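Local structure of high affinity transport system protein p37 (Mycoplasma hyorhinis, 3EKI) at residues I219-N224 and A229-A234; N179-E184 and G310-T315. The protein binds thiamine diphosphate outside the cell membrane and belongs to a high-affinity transport system, for which it is probably the substrate-binding lipoprotein. One frame throughout, in Å; residues are numbered along the deposited sequence.

Contact 1. Residues I219-N224 and A229-A234; sequences IWIKGN and AKIKKA
Ile221 and Ile231 form an apolar strand-to-helix contact on the five-stranded mixed sheet of this periplasmic-binding-protein-clan fold, where helix 225-236 packs against strand 217-223, the element just before it in the chain. The chain turns back at once: Asn224 stands at the N-cap of the helix, its OD1 capping Thr227 N, and the short axes of strand 219-223 and helix 229-234 run 9.1 Å apart at 140°. The two isoleucine side chains run antiparallel alongside each other, and their branch methyls meet, Ile221 CG2 lying 3.7 Å from Ile231 CG2. In Ile221, CG1 between the backbone N and the carbonyl carbon (chi1 62°), with an extended chi2, sends CD1 out from the strand toward the helix, against the methylenes of Lys232. That extended lysine lies roughly perpendicular across the isoleucine tip, with CE 3.8 Å from Ile221 CD1, while its NZ goes on to a salt bridge with Glu333 on the neighbouring strand 331-337. On the other branch of Ile231, CD1 comes within 3.9 Å of Lys222 O, a buried carbonyl oxygen that has no polar partner in the model. Phe243 of helix 240-245 also packs on Ile231. The side-chain contact thus rests on dispersion and burial of methyl groups, with Lys232 at the margin lending its methylenes to the apolar patch and its ammonium group to the sheet.

Contact 2. Residues N179-E184 and G310-T315; sequences NKIFVE and GSFAWT. With TPP (thiamine diphosphate), chain B.
The rings of Phe182 and Phe312 meet obliquely, planes at 36° and centroids 4.9 Å apart, where the C-terminal part of helix 170-184 approaches the 3-10 turn 311-313. Phe182 brings one side of its ring over a face of Phe312: CD2 is 3.6 Å from Phe312 CD2, offset toward the rim, and CE2 reaches back to Phe312 CB. Having CG anti to the backbone N (chi1 180°) points the Phe182 ring at the turn. Gly310 CA, from the same segment, lies against the opposite face of Phe312, so both faces of this ring have a neighbour, each toward its rim. Ile181 CG2 adds a looser contact at 4.5 Å from Phe312 CE1.

Two residues on, Trp314 belongs to the thiamine diphosphate pocket. Its indole lies face-on to the aminopyrimidine, with C5' over the ring centre and Trp314 CE3 3.3 Å from C6'. Ser311 O sits against the other indole face; it accepts hydrogen bonds from Thr315 OG1 (2.8 Å) and, at greater length, from Trp314 N, from opposite faces of its carbonyl plane. The turn that presents Trp314 to the ligand is therefore tied by hydrogen bonds within itself, whereas the contact of these two segments is apolar and aromatic.

Both contacts are buried, but the centre of contact 1 is about 25 Å from the centre of the chain and that of contact 2 about 16 Å, and contact 2 reaches the ligand pocket through Trp314. Strand 217-223 connects them: Ile221 serves contact 1, while the preceding Trp220 packs on the aromatic pair of contact 2, its CZ3 3.4 Å from Phe182 CE1 and its CH2 3.6 Å from Phe312 CD2. Contact 1 joins neighbours in sequence through aliphatic groups bordered by a lysine; contact 2 brings together segments 126 residues apart through aromatic rings. Strand 331-337 also borders both, with Ala334 N bonding Asn179 OD1 beside contact 2.

Contact 1. Residues I219-N224 and A229-A234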
# COMPACT_ATOMS: atom_id res chain seq x y z
N ILE A 219 -8.62 11.07 1.26
CA ILE A 219 -9.28 11.92 0.30
C ILE A 219 -8.70 13.34 0.41
O ILE A 219 -8.74 13.87 1.51
CB ILE A 219 -10.81 11.97 0.52
CG1 ILE A 219 -11.44 10.58 0.43
CG2 ILE A 219 -11.48 12.95 -0.42
CD1 ILE A 219 -12.90 10.47 0.74
N TRP A 220 -8.23 13.83 -0.71
CA TRP A 220 -7.73 15.18 -0.89
C TRP A 220 -8.80 16.07 -1.51
O TRP A 220 -9.61 15.61 -2.31
CB TRP A 220 -6.55 15.20 -1.85
CG TRP A 220 -5.32 14.48 -1.47
CD1 TRP A 220 -5.01 13.17 -1.77
CD2 TRP A 220 -4.21 14.98 -0.72
NE1 TRP A 220 -3.78 12.85 -1.26
CE2 TRP A 220 -3.26 13.94 -0.61
CE3 TRP A 220 -3.92 16.22 -0.13
CZ2 TRP A 220 -2.05 14.08 0.06
CZ3 TRP A 220 -2.71 16.34 0.53
CH2 TRP A 220 -1.79 15.29 0.63
N ILE A 221 -8.72 17.36 -1.18
CA ILE A 221 -9.46 18.42 -1.83
C ILE A 221 -8.51 19.53 -2.24
O ILE A 221 -7.46 19.71 -1.62
CB ILE A 221 -10.62 18.92 -0.96
CG1 ILE A 221 -10.18 19.53 0.36
CG2 ILE A 221 -11.61 17.75 -0.73
CD1 ILE A 221 -11.32 20.20 1.13
N LYS A 222 -8.91 20.22 -3.32
CA LYS A 222 -8.06 21.27 -3.87
C LYS A 222 -8.92 22.42 -4.36
O LYS A 222 -9.95 22.15 -4.96
CB LYS A 222 -7.21 20.75 -5.01
CG LYS A 222 -6.42 21.80 -5.76
CD LYS A 222 -6.52 21.83 -7.24
CE LYS A 222 -7.76 21.37 -7.93
NZ LYS A 222 -7.71 21.51 -9.39
N GLY A 223 -8.48 23.65 -4.13
CA GLY A 223 -9.14 24.77 -4.79
C GLY A 223 -8.60 26.09 -4.25
O GLY A 223 -7.75 26.06 -3.37
N ASN A 224 -9.16 27.18 -4.77
CA ASN A 224 -9.02 28.45 -4.07
C ASN A 224 -9.88 28.46 -2.81
O ASN A 224 -10.61 27.51 -2.51
CB ASN A 224 -9.38 29.57 -5.03
CG ASN A 224 -10.81 29.55 -5.49
OD1 ASN A 224 -11.71 28.97 -4.90
ND2 ASN A 224 -11.07 30.23 -6.61
N ALA A 229 -14.16 26.08 0.52
CA ALA A 229 -15.27 26.24 1.44
C ALA A 229 -16.55 25.57 0.92
O ALA A 229 -17.27 24.99 1.74
CB ALA A 229 -15.57 27.72 1.72
N LYS A 230 -16.76 25.67 -0.39
CA LYS A 230 -17.94 25.06 -0.98
C LYS A 230 -17.85 23.53 -0.90
O LYS A 230 -18.86 22.87 -0.67
CB LYS A 230 -18.11 25.54 -2.43
CG LYS A 230 -18.60 26.98 -2.56
CD LYS A 230 -18.74 27.29 -4.05
CE LYS A 230 -19.31 28.70 -4.22
NZ LYS A 230 -19.90 28.93 -5.57
N ILE A 231 -16.62 23.00 -1.06
CA ILE A 231 -16.49 21.54 -0.96
C ILE A 231 -16.77 21.06 0.44
O ILE A 231 -17.48 20.08 0.66
CB ILE A 231 -15.06 21.14 -1.42
CG1 ILE A 231 -14.88 21.37 -2.92
CG2 ILE A 231 -14.69 19.72 -1.02
CD1 ILE A 231 -13.43 21.17 -3.38
N LYS A 232 -16.22 21.75 1.43
CA LYS A 232 -16.41 21.45 2.84
C LYS A 232 -17.87 21.62 3.21
O LYS A 232 -18.38 20.81 3.97
CB LYS A 232 -15.49 22.33 3.70
CG LYS A 232 -14.02 21.94 3.57
CD LYS A 232 -13.11 22.88 4.35
CE LYS A 232 -11.68 22.78 3.84
NZ LYS A 232 -10.78 23.83 4.39
N LYS A 233 -18.53 22.65 2.69
CA LYS A 233 -19.96 22.82 2.96
C LYS A 233 -20.77 21.66 2.41
O LYS A 233 -21.71 21.15 3.02
CB LYS A 233 -20.48 24.14 2.36
CG LYS A 233 -21.95 24.43 2.63
CD LYS A 233 -22.31 25.89 2.41
CE LYS A 233 -23.32 26.39 3.44
NZ LYS A 233 -24.01 27.62 2.95
N ALA A 234 -20.40 21.19 1.23
CA ALA A 234 -21.16 20.08 0.65
C ALA A 234 -20.97 18.81 1.48
O ALA A 234 -21.87 18.01 1.71
CB ALA A 234 -20.75 19.90 -0.79

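Contact 2. Residues N179-E184 and G310-T315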
# COMPACT_ATOMS: atom_id res chain seq x y z
N ASN A 179 -2.38 17.75 7.47
CA ASN A 179 -2.32 19.11 6.96
C ASN A 179 -1.30 19.96 7.70
O ASN A 179 -0.71 20.84 7.06
CB ASN A 179 -3.73 19.75 7.03
CG ASN A 179 -4.61 19.13 5.95
OD1 ASN A 179 -4.09 18.63 4.96
ND2 ASN A 179 -5.92 19.20 6.13
N LYS A 180 -1.09 19.70 8.99
CA LYS A 180 -0.08 20.41 9.76
C LYS A 180 1.31 20.09 9.23
O LYS A 180 2.23 20.91 9.35
CB LYS A 180 -0.17 20.03 11.24
CG LYS A 180 1.17 19.93 11.94
CD LYS A 180 1.06 20.32 13.40
CE LYS A 180 -0.27 20.98 13.70
NZ LYS A 180 -1.31 19.98 14.09
N ILE A 181 1.47 18.91 8.63
CA ILE A 181 2.75 18.52 8.06
C ILE A 181 2.93 18.89 6.62
O ILE A 181 4.04 19.20 6.15
CB ILE A 181 2.93 16.99 8.28
CG1 ILE A 181 3.29 16.63 9.72
CG2 ILE A 181 3.93 16.37 7.32
CD1 ILE A 181 3.11 15.14 10.00
N PHE A 182 1.87 18.85 5.83
CA PHE A 182 1.91 18.99 4.38
C PHE A 182 1.50 20.37 3.89
O PHE A 182 1.99 20.82 2.86
CB PHE A 182 0.96 17.93 3.77
CG PHE A 182 0.89 17.95 2.26
CD1 PHE A 182 -0.11 18.63 1.60
CD2 PHE A 182 1.83 17.27 1.51
CE1 PHE A 182 -0.20 18.66 0.23
CE2 PHE A 182 1.74 17.29 0.13
CZ PHE A 182 0.73 17.97 -0.52
N VAL A 183 0.58 20.99 4.64
CA VAL A 183 0.08 22.31 4.25
C VAL A 183 0.73 23.43 5.07
O VAL A 183 1.28 24.37 4.48
CB VAL A 183 -1.45 22.34 4.40
CG1 VAL A 183 -2.00 23.71 4.07
CG2 VAL A 183 -2.09 21.27 3.53
N GLU A 184 0.67 23.34 6.39
CA GLU A 184 1.23 24.42 7.23
C GLU A 184 2.71 24.63 7.00
O GLU A 184 3.19 25.75 6.88
CB GLU A 184 1.02 24.15 8.72
CG GLU A 184 1.60 25.25 9.59
CD GLU A 184 1.21 25.13 11.05
OE1 GLU A 184 0.58 24.10 11.41
OE2 GLU A 184 1.53 26.06 11.83
N GLY A 310 -0.63 9.47 3.05
CA GLY A 310 0.76 9.90 3.12
C GLY A 310 1.63 9.57 1.93
O GLY A 310 2.85 9.48 2.12
N SER A 311 1.05 9.43 0.74
CA SER A 311 1.81 9.12 -0.47
C SER A 311 2.91 10.14 -0.72
O SER A 311 3.93 9.84 -1.33
CB SER A 311 0.85 9.03 -1.65
OG SER A 311 0.06 10.17 -1.82
N PHE A 312 2.75 11.37 -0.22
CA PHE A 312 3.78 12.39 -0.40
C PHE A 312 5.08 11.99 0.29
O PHE A 312 6.18 12.42 -0.04
CB PHE A 312 3.27 13.74 0.11
CG PHE A 312 2.68 13.71 1.50
CD1 PHE A 312 3.51 13.70 2.62
CD2 PHE A 312 1.30 13.69 1.72
CE1 PHE A 312 3.00 13.66 3.90
CE2 PHE A 312 0.80 13.64 3.00
CZ PHE A 312 1.63 13.61 4.10
N ALA A 313 4.99 11.12 1.29
CA ALA A 313 6.14 10.71 2.08
C ALA A 313 7.14 9.90 1.26
O ALA A 313 8.32 9.93 1.65
CB ALA A 313 5.72 9.89 3.30
N TRP A 314 6.75 9.25 0.19
CA TRP A 314 7.69 8.56 -0.67
C TRP A 314 7.77 9.16 -2.05
O TRP A 314 8.19 8.50 -3.02
CB TRP A 314 7.32 7.09 -0.75
CG TRP A 314 5.98 6.70 -1.26
CD1 TRP A 314 5.58 6.60 -2.56
CD2 TRP A 314 4.83 6.35 -0.46
NE1 TRP A 314 4.27 6.21 -2.61
CE2 TRP A 314 3.79 6.05 -1.35
CE3 TRP A 314 4.61 6.27 0.91
CZ2 TRP A 314 2.52 5.67 -0.91
CZ3 TRP A 314 3.35 5.89 1.33
CH2 TRP A 314 2.34 5.60 0.44
N THR A 315 7.36 10.42 -2.18
CA THR A 315 7.28 11.13 -3.44
C THR A 315 8.22 12.34 -3.31
O THR A 315 7.95 13.25 -2.54
CB THR A 315 5.86 11.61 -3.78
OG1 THR A 315 4.97 10.47 -3.86
CG2 THR A 315 5.82 12.31 -5.14
N1' TPP B . 6.63 3.27 1.03
C2' TPP B . 7.58 3.22 0.07
CM2 TPP B . 9.04 3.49 0.46
N3' TPP B . 7.26 2.92 -1.20
C4' TPP B . 5.98 2.57 -1.49
N4' TPP B . 5.70 2.19 -2.74
C5' TPP B . 4.97 2.67 -0.53
C6' TPP B . 5.35 3.04 0.76
C7' TPP B . 3.48 2.40 -0.77
N3 TPP B . 3.04 1.00 -0.58
C2 TPP B . 3.80 -0.07 -0.79
S1 TPP B . 2.88 -1.51 -0.41
C5 TPP B . 1.46 -0.58 -0.00
C4 TPP B . 1.73 0.74 -0.28
CM4 TPP B . 0.78 1.88 0.17
C6 TPP B . 0.11 -1.19 0.39
C7 TPP B . -0.61 -1.75 -0.84
O7 TPP B . -0.92 -0.66 -1.74
PA TPP B . -1.17 -0.81 -3.30
O1A TPP B . -1.13 0.54 -3.91
O2A TPP B . -0.21 -1.80 -3.89
O3A TPP B . -2.57 -1.51 -3.49
PB TPP B . -4.00 -0.79 -3.55
O1B TPP B . -4.29 -0.09 -2.26
O2B TPP B . -5.01 -1.98 -3.82
O3B TPP B . -4.07 0.16 -4.83